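Local atomic coordinates of galactan 1,3-beta-galactosidase (Phanerochaete chrysosporium, PDB entry 7BYS), a protein that probably cleaves galactose from the ends of beta-1,3-galactan chains, as an exo-acting glycoside hydrolase of family 43 that also carries a calcium-containing carbohydrate-binding module. Residues Phe31-Glu36 and Tyr270-Leu275; Phe245-Pro248 and Ala253-Met256; Ile320-Gly323 and Gly329-Val332; Ile231-Ser234 and Thr238-Ser241. All coordinates share one frame; numbering follows the deposited sequence.

In the fold
The chain enters the catalytic beta-propeller and lays down strand 30-36, the first partner of interaction 1, whose other partner, strand 269-276, comes more than 230 residues later. This contact ties the first propeller sheet to the last. Interactions 4 and 2 fall within that long loop, one after the other: interaction 4 closes a short turn at 231-241, and interaction 2 then pairs the first two strands of the last sheet. Interactions 1 and 2 share this sheet, and interaction 4 packs against both. Interaction 3 follows separately, closing a hairpin of the carbohydrate-binding module, its centre about 35 Å from that of interaction 1. None of the loops cross.

Interaction 1: Phe31-Glu36 and Tyr270-Leu275; sequences FYWFGE and YIWYPL
Tyr270 offers the face of its ring to the indole of Trp33, which arrives edge on. The two six-membered rings are T-shaped, with planes at 79° and centroids 5.1 Å apart, and the closest atoms are Trp33 CZ2 and Tyr270 CD1 at 3.7 Å. With CG anti to the backbone N (chi1 -180°), the indole of Trp33 extends away from its own strand. The phenol oxygen of Tyr270 is engaged elsewhere, by Ile17 O and Ala19 N, so the ring is held at its far end as well. The family 43 catalytic domain is a five-bladed beta-propeller, and here strand 30-36 of its first sheet meets strand 269-276 of its last, through side chains alone and without a hydrogen bond between the two segments. Two residues further on, Trp272 approaches a face of the same indole whose edge meets Tyr270. Its CZ2 sits over that face, 3.6 Å from Trp33 CH2, but the rings are inclined at 47° and are not stacked. Trp9 meets Trp272 edge-to-face, and Trp59 does the same with Trp33, extending the buried aromatic cluster beyond the three residues.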
loop_
_atom_site.group_PDB
_atom_site.type_symbol
_atom_site.label_atom_id
_atom_site.label_comp_id
_atom_site.label_asym_id
_atom_site.label_seq_id
_atom_site.Cartn_x
_atom_site.Cartn_y
_atom_site.Cartn_z
ATOM N N PHE A 31 -17.033 6.598 2.712
ATOM C CA PHE A 31 -15.587 6.732 2.694
ATOM C C PHE A 31 -15.137 7.246 1.334
ATOM O O PHE A 31 -15.695 6.861 0.297
ATOM C CB PHE A 31 -14.905 5.399 3.020
ATOM C CG PHE A 31 -15.057 4.992 4.462
ATOM C CD1 PHE A 31 -16.185 4.313 4.881
ATOM C CD2 PHE A 31 -14.096 5.339 5.404
ATOM C CE1 PHE A 31 -16.340 3.950 6.211
ATOM C CE2 PHE A 31 -14.241 4.975 6.739
ATOM C CZ PHE A 31 -15.362 4.295 7.141
ATOM N N TYR A 32 -14.127 8.114 1.354
ATOM C CA TYR A 32 -13.550 8.747 0.175
ATOM C C TYR A 32 -12.076 8.386 0.124
ATOM O O TYR A 32 -11.347 8.599 1.097
ATOM C CB TYR A 32 -13.730 10.276 0.221
ATOM C CG TYR A 32 -15.177 10.679 0.157
ATOM C CD1 TYR A 32 -15.994 10.605 1.286
ATOM C CD2 TYR A 32 -15.739 11.104 -1.037
ATOM C CE1 TYR A 32 -17.342 10.947 1.217
ATOM C CE2 TYR A 32 -17.084 11.449 -1.108
ATOM C CZ TYR A 32 -17.869 11.361 0.017
ATOM O OH TYR A 32 -19.205 11.704 -0.059
ATOM N N TRP A 33 -11.652 7.818 -0.995
ATOM C CA TRP A 33 -10.260 7.467 -1.236
ATOM C C TRP A 33 -9.730 8.427 -2.292
ATOM O O TRP A 33 -10.191 8.411 -3.437
ATOM C CB TRP A 33 -10.199 6.005 -1.681
ATOM C CG TRP A 33 -8.825 5.463 -1.974
ATOM C CD1 TRP A 33 -7.628 6.126 -1.906
ATOM C CD2 TRP A 33 -8.520 4.123 -2.393
ATOM N NE1 TRP A 33 -6.602 5.273 -2.262
ATOM C CE2 TRP A 33 -7.123 4.042 -2.572
ATOM C CE3 TRP A 33 -9.301 2.986 -2.657
ATOM C CZ2 TRP A 33 -6.487 2.863 -2.977
ATOM C CZ3 TRP A 33 -8.673 1.823 -3.063
ATOM C CH2 TRP A 33 -7.281 1.765 -3.226
ATOM N N PHE A 34 -8.805 9.295 -1.885
ATOM C CA PHE A 34 -8.098 10.195 -2.779
ATOM C C PHE A 34 -6.717 9.631 -3.055
ATOM O O PHE A 34 -6.093 9.041 -2.175
ATOM C CB PHE A 34 -7.913 11.567 -2.129
ATOM C CG PHE A 34 -9.194 12.228 -1.741
ATOM C CD1 PHE A 34 -9.750 12.021 -0.492
ATOM C CD2 PHE A 34 -9.841 13.064 -2.627
ATOM C CE1 PHE A 34 -10.946 12.631 -0.130
ATOM C CE2 PHE A 34 -11.041 13.672 -2.270
ATOM C CZ PHE A 34 -11.592 13.454 -1.029
ATOM N N GLY A 35 -6.222 9.836 -4.266
ATOM C CA GLY A 35 -4.882 9.353 -4.529
ATOM C C GLY A 35 -4.347 9.905 -5.825
ATOM O O GLY A 35 -5.013 10.667 -6.530
ATOM N N GLU A 36 -3.114 9.506 -6.124
ATOM C CA GLU A 36 -2.455 9.895 -7.368
ATOM C C GLU A 36 -2.943 9.014 -8.514
ATOM O O GLU A 36 -2.872 7.784 -8.439
ATOM C CB GLU A 36 -0.944 9.723 -7.218
ATOM C CG GLU A 36 -0.364 10.410 -5.998
ATOM C CD GLU A 36 0.886 9.721 -5.486
ATOM O OE1 GLU A 36 1.432 8.845 -6.193
ATOM O OE2 GLU A 36 1.321 10.017 -4.361
ATOM N N TYR A 270 -1.841 -2.042 -4.355
ATOM C CA TYR A 270 -2.320 -1.581 -3.064
ATOM C C TYR A 270 -2.174 -2.736 -2.089
ATOM O O TYR A 270 -2.750 -3.814 -2.301
ATOM C CB TYR A 270 -3.776 -1.124 -3.191
ATOM C CG TYR A 270 -3.920 -0.089 -4.286
ATOM C CD1 TYR A 270 -3.380 1.186 -4.140
ATOM C CD2 TYR A 270 -4.562 -0.399 -5.484
ATOM C CE1 TYR A 270 -3.479 2.125 -5.145
ATOM C CE2 TYR A 270 -4.659 0.538 -6.509
ATOM C CZ TYR A 270 -4.122 1.797 -6.332
ATOM O OH TYR A 270 -4.211 2.734 -7.350
ATOM N N ILE A 271 -1.370 -2.522 -1.056
ATOM C CA ILE A 271 -1.054 -3.529 -0.062
ATOM C C ILE A 271 -1.771 -3.084 1.205
ATOM O O ILE A 271 -1.309 -2.180 1.911
ATOM C CB ILE A 271 0.463 -3.648 0.138
ATOM C CG1 ILE A 271 1.213 -3.843 -1.206
ATOM C CG2 ILE A 271 0.784 -4.780 1.102
ATOM C CD1 ILE A 271 0.689 -4.965 -2.091
ATOM N N TRP A 272 -2.928 -3.685 1.468
ATOM C CA TRP A 272 -3.733 -3.372 2.645
ATOM C C TRP A 272 -3.811 -4.605 3.529
ATOM O O TRP A 272 -4.192 -5.684 3.057
ATOM C CB TRP A 272 -5.161 -2.994 2.270
ATOM C CG TRP A 272 -5.363 -1.692 1.564
ATOM C CD1 TRP A 272 -4.428 -0.899 0.962
ATOM C CD2 TRP A 272 -6.621 -1.063 1.355
ATOM N NE1 TRP A 272 -5.038 0.199 0.391
ATOM C CE2 TRP A 272 -6.388 0.120 0.631
ATOM C CE3 TRP A 272 -7.930 -1.382 1.728
ATOM C CZ2 TRP A 272 -7.420 0.986 0.274
ATOM C CZ3 TRP A 272 -8.947 -0.521 1.378
ATOM C CH2 TRP A 272 -8.691 0.638 0.649
ATOM N N TYR A 273 -3.463 -4.443 4.803
ATOM C CA TYR A 273 -3.509 -5.527 5.771
ATOM C C TYR A 273 -4.081 -5.014 7.083
ATOM O O TYR A 273 -3.937 -3.828 7.408
ATOM C CB TYR A 273 -2.102 -6.055 6.064
ATOM C CG TYR A 273 -1.444 -6.813 4.944
ATOM C CD1 TYR A 273 -2.053 -7.919 4.368
ATOM C CD2 TYR A 273 -0.190 -6.429 4.462
ATOM C CE1 TYR A 273 -1.427 -8.635 3.343
ATOM C CE2 TYR A 273 0.441 -7.135 3.451
ATOM C CZ TYR A 273 -0.183 -8.223 2.882
ATOM O OH TYR A 273 0.464 -8.904 1.864
ATOM N N PRO A 274 -4.700 -5.886 7.873
ATOM C CA PRO A 274 -5.045 -5.497 9.243
ATOM C C PRO A 274 -3.786 -5.113 10.008
ATOM O O PRO A 274 -2.726 -5.719 9.850
ATOM C CB PRO A 274 -5.688 -6.767 9.829
ATOM C CG PRO A 274 -6.086 -7.605 8.618
ATOM C CD PRO A 274 -5.021 -7.295 7.594
ATOM N N LEU A 275 -3.908 -4.089 10.828
ATOM C CA LEU A 275 -2.851 -3.679 11.741
ATOM C C LEU A 275 -3.403 -4.007 13.119
ATOM O O LEU A 275 -4.286 -3.307 13.625
ATOM C CB LEU A 275 -2.564 -2.192 11.585
ATOM C CG LEU A 275 -1.240 -1.628 12.095
ATOM C CD1 LEU A 275 -0.035 -2.346 11.481
ATOM C CD2 LEU A 275 -1.171 -0.129 11.781
#

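Interaction 2: Phe245-Pro248 and Ala253-Met256; sequences FDLP and AIYM
Phe245 and Met256 face each other as a hydrogen-bonded antiparallel pair in the beta hairpin that begins the last sheet of the propeller. Each uses both its backbone N-H and its carbonyl: Phe245 N donates to Met256 O at 2.9 Å, and Met256 N returns a bond to Phe245 O at 2.8 Å. Two residues along, Leu247 N donates to Ile254 O at 3.0 Å and Ile254 N to Leu247 O at 2.8 Å. Ile254 O also receives the CA hydrogen of Asp246. Between the two pairs Tyr255 N turns outward to Tyr273 O, and beyond the second Ala253 O accepts from Leu275 N, so the second strand is bonded along both edges. The polar side chains find partners near by: Asp246 OD2 bonds Asn243 ND2, while Tyr255 OH bonds Ser241 OG. The Asp246 carboxylate lies beside the Tyr255 ring, Asp246 OD1 4.0 Å from Tyr255 CD1, with planes 29° apart. On the face bearing Leu247 and Met256, an extended methionine chain slants across the leucine and places Met256 CE 4.0 Å from Leu247 CD2.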
loop_
_atom_site.group_PDB
_atom_site.type_symbol
_atom_site.label_atom_id
_atom_site.label_comp_id
_atom_site.label_asym_id
_atom_site.label_seq_id
_atom_site.Cartn_x
_atom_site.Cartn_y
_atom_site.Cartn_z
ATOM N N PHE A 245 -1.465 5.196 4.274
ATOM C CA PHE A 245 -2.520 5.690 5.151
ATOM C C PHE A 245 -2.831 4.625 6.185
ATOM O O PHE A 245 -2.828 3.428 5.871
ATOM C CB PHE A 245 -3.802 6.058 4.382
ATOM C CG PHE A 245 -4.680 7.026 5.131
ATOM C CD1 PHE A 245 -4.453 8.400 5.059
ATOM C CD2 PHE A 245 -5.701 6.558 5.951
ATOM C CE1 PHE A 245 -5.243 9.292 5.777
ATOM C CE2 PHE A 245 -6.491 7.446 6.672
ATOM C CZ PHE A 245 -6.262 8.806 6.582
ATOM N N ASP A 246 -3.126 5.059 7.405
ATOM C CA ASP A 246 -3.374 4.143 8.515
ATOM C C ASP A 246 -4.753 4.480 9.065
ATOM O O ASP A 246 -4.929 5.506 9.731
ATOM C CB ASP A 246 -2.255 4.289 9.530
ATOM C CG ASP A 246 -0.912 4.213 8.868
ATOM O OD1 ASP A 246 -0.635 3.139 8.264
ATOM O OD2 ASP A 246 -0.182 5.225 8.875
ATOM N N LEU A 247 -5.741 3.640 8.733
ATOM C CA LEU A 247 -7.143 3.948 9.007
ATOM C C LEU A 247 -7.577 3.275 10.298
ATOM O O LEU A 247 -7.340 2.075 10.466
ATOM C CB LEU A 247 -8.005 3.431 7.858
ATOM C CG LEU A 247 -9.465 3.867 7.948
ATOM C CD1 LEU A 247 -9.618 5.328 7.578
ATOM C CD2 LEU A 247 -10.335 2.997 7.036
ATOM N N PRO A 248 -8.223 3.969 11.233
ATOM C CA PRO A 248 -8.730 3.272 12.424
ATOM C C PRO A 248 -9.802 2.256 12.052
ATOM O O PRO A 248 -10.563 2.443 11.105
ATOM C CB PRO A 248 -9.304 4.400 13.294
ATOM C CG PRO A 248 -9.401 5.580 12.427
ATOM C CD PRO A 248 -8.466 5.420 11.267
ATOM N N ALA A 253 -6.606 -1.240 13.321
ATOM C CA ALA A 253 -6.474 -0.292 12.227
ATOM C C ALA A 253 -6.229 -1.091 10.957
ATOM O O ALA A 253 -6.061 -2.313 10.989
ATOM C CB ALA A 253 -5.316 0.681 12.491
ATOM N N ILE A 254 -6.213 -0.383 9.829
ATOM C CA ILE A 254 -5.828 -0.961 8.549
ATOM C C ILE A 254 -4.567 -0.253 8.082
ATOM O O ILE A 254 -4.545 0.982 7.966
ATOM C CB ILE A 254 -6.928 -0.808 7.498
ATOM C CG1 ILE A 254 -8.212 -1.473 7.987
ATOM C CG2 ILE A 254 -6.454 -1.402 6.168
ATOM C CD1 ILE A 254 -9.382 -1.241 7.084
ATOM N N TYR A 255 -3.526 -1.033 7.812
ATOM C CA TYR A 255 -2.348 -0.538 7.123
ATOM C C TYR A 255 -2.658 -0.474 5.633
ATOM O O TYR A 255 -2.980 -1.500 5.017
ATOM C CB TYR A 255 -1.186 -1.497 7.363
ATOM C CG TYR A 255 -0.010 -1.223 6.466
ATOM C CD1 TYR A 255 0.908 -0.241 6.798
ATOM C CD2 TYR A 255 0.185 -1.937 5.281
ATOM C CE1 TYR A 255 1.995 0.039 5.991
ATOM C CE2 TYR A 255 1.264 -1.657 4.447
ATOM C CZ TYR A 255 2.167 -0.671 4.812
ATOM O OH TYR A 255 3.244 -0.385 4.003
ATOM N N MET A 256 -2.594 0.719 5.047
ATOM C CA MET A 256 -2.769 0.888 3.607
ATOM C C MET A 256 -1.444 1.359 3.049
ATOM O O MET A 256 -0.986 2.455 3.376
ATOM C CB MET A 256 -3.868 1.890 3.267
ATOM C CG MET A 256 -5.208 1.497 3.821
ATOM S SD MET A 256 -6.387 2.845 3.583
ATOM C CE MET A 256 -7.928 2.012 3.985
#

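Interaction 3: Ile320-Gly323 and Gly329-Val332; sequences ILSG and GKAV. With CA (calcium ion), chain F.
Leu321 and Ala331 form the hydrogen-bonded pair of a short antiparallel hairpin in the family 35 carbohydrate-binding module, a beta-sandwich. Of its backbone bonds, Leu321 N to Ala331 O is 2.8 Å and Ala331 N to Leu321 O is 2.9 Å. Towards the turn, Gly323 N donates to Gly329 O at 3.0 Å, nearly straight at the hydrogen but from well above the carbonyl plane. Gly329 has a positive phi of 72°, a conformation that favours glycine. CA hydrogens supplement this ladder: Lys330 CA lies 3.1 Å from Leu321 O, and Ile320 CA is directed to Ala331 O. Apolar packing occurs on the face that carries Ile320, Ser322, Lys330 and Val332. There Ile320 CD1 meets Val332 CG2 at 3.9 Å, while in one of two conformers of the lysine Ile320 CG2 rests on the aliphatic Lys330 CD, also at 3.9 Å. On the other face, Leu321 lies beside Asp420, a residue seen to bind beta-D-galactose. The remaining interaction is with metal. Glu308, Glu310, Ser327 and Asp422 share in binding a calcium ion, to which the hairpin contributes the backbone carbonyl Lys330 O at 2.4 Å.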
loop_
_atom_site.group_PDB
_atom_site.type_symbol
_atom_site.label_atom_id
_atom_site.label_comp_id
_atom_site.label_asym_id
_atom_site.label_seq_id
_atom_site.Cartn_x
_atom_site.Cartn_y
_atom_site.Cartn_z
ATOM N N ILE A 320 14.878 -29.162 -6.515
ATOM C CA ILE A 320 14.512 -28.828 -5.138
ATOM C C ILE A 320 15.650 -28.050 -4.487
ATOM O O ILE A 320 16.789 -28.532 -4.423
ATOM C CB ILE A 320 14.197 -30.088 -4.317
ATOM C CG1 ILE A 320 13.042 -30.868 -4.952
ATOM C CG2 ILE A 320 13.881 -29.691 -2.876
ATOM C CD1 ILE A 320 11.772 -30.083 -5.054
ATOM N N LEU A 321 15.333 -26.869 -3.970
ATOM C CA LEU A 321 16.270 -26.015 -3.260
ATOM C C LEU A 321 15.954 -26.040 -1.776
ATOM O O LEU A 321 14.800 -26.192 -1.375
ATOM C CB LEU A 321 16.154 -24.570 -3.743
ATOM C CG LEU A 321 16.332 -24.394 -5.247
ATOM C CD1 LEU A 321 16.346 -22.929 -5.634
ATOM C CD2 LEU A 321 17.599 -25.107 -5.723
ATOM N N SER A 322 16.986 -25.871 -0.959
ATOM C CA SER A 322 16.843 -25.808 0.485
ATOM C C SER A 322 17.151 -24.401 0.975
ATOM O O SER A 322 18.058 -23.740 0.464
ATOM C CB SER A 322 17.808 -26.784 1.157
ATOM O OG SER A 322 17.395 -28.122 0.935
ATOM N N GLY A 323 16.410 -23.954 1.982
ATOM C CA GLY A 323 16.674 -22.651 2.556
ATOM C C GLY A 323 15.804 -22.384 3.764
ATOM O O GLY A 323 14.646 -22.819 3.815
ATOM N N GLY A 329 11.297 -25.774 4.589
ATOM C CA GLY A 329 12.715 -25.714 4.332
ATOM C C GLY A 329 13.102 -25.914 2.887
ATOM O O GLY A 329 14.293 -26.016 2.594
ATOM N N LYS A 330 12.133 -25.967 1.971
ATOM C CA LYS A 330 12.412 -26.336 0.589
ATOM C C LYS A 330 11.541 -25.530 -0.364
ATOM O O LYS A 330 10.451 -25.078 -0.007
ATOM C CB LYS A 330 12.161 -27.833 0.347
ATOM C CG LYS A 330 13.083 -28.732 1.159
ATOM C CD LYS A 330 12.878 -30.197 0.850
ATOM C CE LYS A 330 13.797 -31.037 1.726
ATOM N NZ LYS A 330 15.088 -30.337 2.007
ATOM N N ALA A 331 12.040 -25.356 -1.585
ATOM C CA ALA A 331 11.299 -24.710 -2.656
ATOM C C ALA A 331 11.674 -25.405 -3.956
ATOM O O ALA A 331 12.587 -26.233 -3.995
ATOM C CB ALA A 331 11.610 -23.206 -2.734
ATOM N N VAL A 332 10.984 -25.044 -5.031
ATOM C CA VAL A 332 11.294 -25.552 -6.364
ATOM C C VAL A 332 11.988 -24.443 -7.141
ATOM O O VAL A 332 11.439 -23.343 -7.302
ATOM C CB VAL A 332 10.040 -26.057 -7.091
ATOM C CG1 VAL A 332 10.387 -26.443 -8.532
ATOM C CG2 VAL A 332 9.461 -27.250 -6.352
HETATM CA CA CA F . 8.162 -25.159 0.502
#

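Interaction 4: Ile231-Ser234 and Thr238-Ser241; sequences IAPS and TWYS
Ile231 holds CG1 between its backbone N and carbonyl carbon (chi1 63°), and from there its CD1 comes to 4.0 Å from Thr238 CG2. Trp239, with chi1 -64°, has its CG beside the backbone N, which brings the indole alongside Ala232 and Pro233. The backbone there is unusual: Thr238, Trp239 and Tyr240 all have positive phi, so the chain makes a short, weakly bonded left-handed helical turn before entering strand 242-249. The pyrrole part of the indole receives two neighbours at a slant, Ala232 CB at 3.9 Å from Trp239 CD1 and Pro233 CD at 3.6 Å from Trp239 NE1. Pro233 CG continues along the ring to Trp239 CZ2, at 3.9 Å. His286 stacks on the same indole. Polar atoms are linked through a water, which is 2.9 Å from Pro233 O and accepts from Thr238 N at 2.8 Å. Inside the turn, Ser241 OG donates to Thr238 O over 2.7 Å, in the carbonyl plane, while Thr238 OG1 bonds to Asn211 O and Asn213 N. With no direct hydrogen bond between the segments, apolar packing and a single water bridge join them, and the Thr238 amide is satisfied by that bound water in a largely buried turn close in sequence to the galactose-binding Gln242.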
loop_
_atom_site.group_PDB
_atom_site.type_symbol
_atom_site.label_atom_id
_atom_site.label_comp_id
_atom_site.label_asym_id
_atom_site.label_seq_id
_atom_site.Cartn_x
_atom_site.Cartn_y
_atom_site.Cartn_z
ATOM N N ILE A 231 6.827 -3.006 12.098
ATOM C CA ILE A 231 5.442 -3.461 11.972
ATOM C C ILE A 231 5.318 -4.796 11.244
ATOM O O ILE A 231 4.221 -5.372 11.224
ATOM C CB ILE A 231 4.518 -2.417 11.301
ATOM C CG1 ILE A 231 4.938 -2.113 9.852
ATOM C CG2 ILE A 231 4.442 -1.145 12.148
ATOM C CD1 ILE A 231 3.928 -1.206 9.097
ATOM N N ALA A 232 6.397 -5.306 10.656
ATOM C CA ALA A 232 6.372 -6.521 9.853
ATOM C C ALA A 232 7.754 -7.154 9.921
ATOM O O ALA A 232 8.714 -6.507 10.355
ATOM C CB ALA A 232 5.983 -6.207 8.399
ATOM N N PRO A 233 7.891 -8.422 9.517
ATOM C CA PRO A 233 9.227 -9.043 9.510
ATOM C C PRO A 233 10.180 -8.240 8.634
ATOM O O PRO A 233 9.868 -7.928 7.488
ATOM C CB PRO A 233 8.966 -10.438 8.922
ATOM C CG PRO A 233 7.512 -10.690 9.180
ATOM C CD PRO A 233 6.847 -9.356 9.048
ATOM N N SER A 234 11.341 -7.879 9.188
ATOM C CA SER A 234 12.200 -6.912 8.508
ATOM C C SER A 234 12.629 -7.394 7.128
ATOM O O SER A 234 12.701 -6.594 6.189
ATOM C CB SER A 234 13.408 -6.529 9.371
ATOM O OG SER A 234 14.027 -7.658 9.937
ATOM N N THR A 238 8.332 -4.696 4.713
ATOM C CA THR A 238 6.904 -4.417 4.870
ATOM C C THR A 238 6.079 -5.213 3.868
ATOM O O THR A 238 5.124 -4.707 3.273
ATOM C CB THR A 238 6.575 -2.920 4.832
ATOM O OG1 THR A 238 7.631 -2.181 5.455
ATOM C CG2 THR A 238 5.302 -2.636 5.622
ATOM N N TRP A 239 6.432 -6.488 3.699
ATOM C CA TRP A 239 5.758 -7.329 2.711
ATOM C C TRP A 239 5.757 -6.649 1.344
ATOM O O TRP A 239 4.761 -6.656 0.614
ATOM C CB TRP A 239 4.345 -7.710 3.174
ATOM C CG TRP A 239 4.360 -8.559 4.419
ATOM C CD1 TRP A 239 4.027 -8.168 5.681
ATOM C CD2 TRP A 239 4.784 -9.926 4.518
ATOM N NE1 TRP A 239 4.189 -9.213 6.555
ATOM C CE2 TRP A 239 4.640 -10.309 5.866
ATOM C CE3 TRP A 239 5.231 -10.873 3.590
ATOM C CZ2 TRP A 239 4.954 -11.594 6.323
ATOM C CZ3 TRP A 239 5.533 -12.157 4.041
ATOM C CH2 TRP A 239 5.389 -12.502 5.393
ATOM N N TYR A 240 6.902 -6.053 1.004
ATOM C CA TYR A 240 7.093 -5.252 -0.209
ATOM C C TYR A 240 6.017 -4.165 -0.354
ATOM O O TYR A 240 5.115 -4.230 -1.198
ATOM C CB TYR A 240 7.199 -6.137 -1.456
ATOM C CG TYR A 240 7.898 -5.485 -2.629
ATOM C CD1 TYR A 240 7.785 -4.119 -2.897
ATOM C CD2 TYR A 240 8.681 -6.251 -3.480
ATOM C CE1 TYR A 240 8.449 -3.539 -3.994
ATOM C CE2 TYR A 240 9.333 -5.698 -4.539
ATOM C CZ TYR A 240 9.218 -4.363 -4.805
ATOM O OH TYR A 240 9.898 -3.865 -5.878
ATOM N N SER A 241 6.150 -3.137 0.484
ATOM C CA SER A 241 5.221 -2.016 0.426
ATOM C C SER A 241 5.816 -0.836 1.173
ATOM O O SER A 241 6.871 -0.934 1.810
ATOM C CB SER A 241 3.841 -2.405 0.972
ATOM O OG SER A 241 3.849 -2.454 2.389
HETATM O O HOH W 1 9.336 -5.106 7.272
#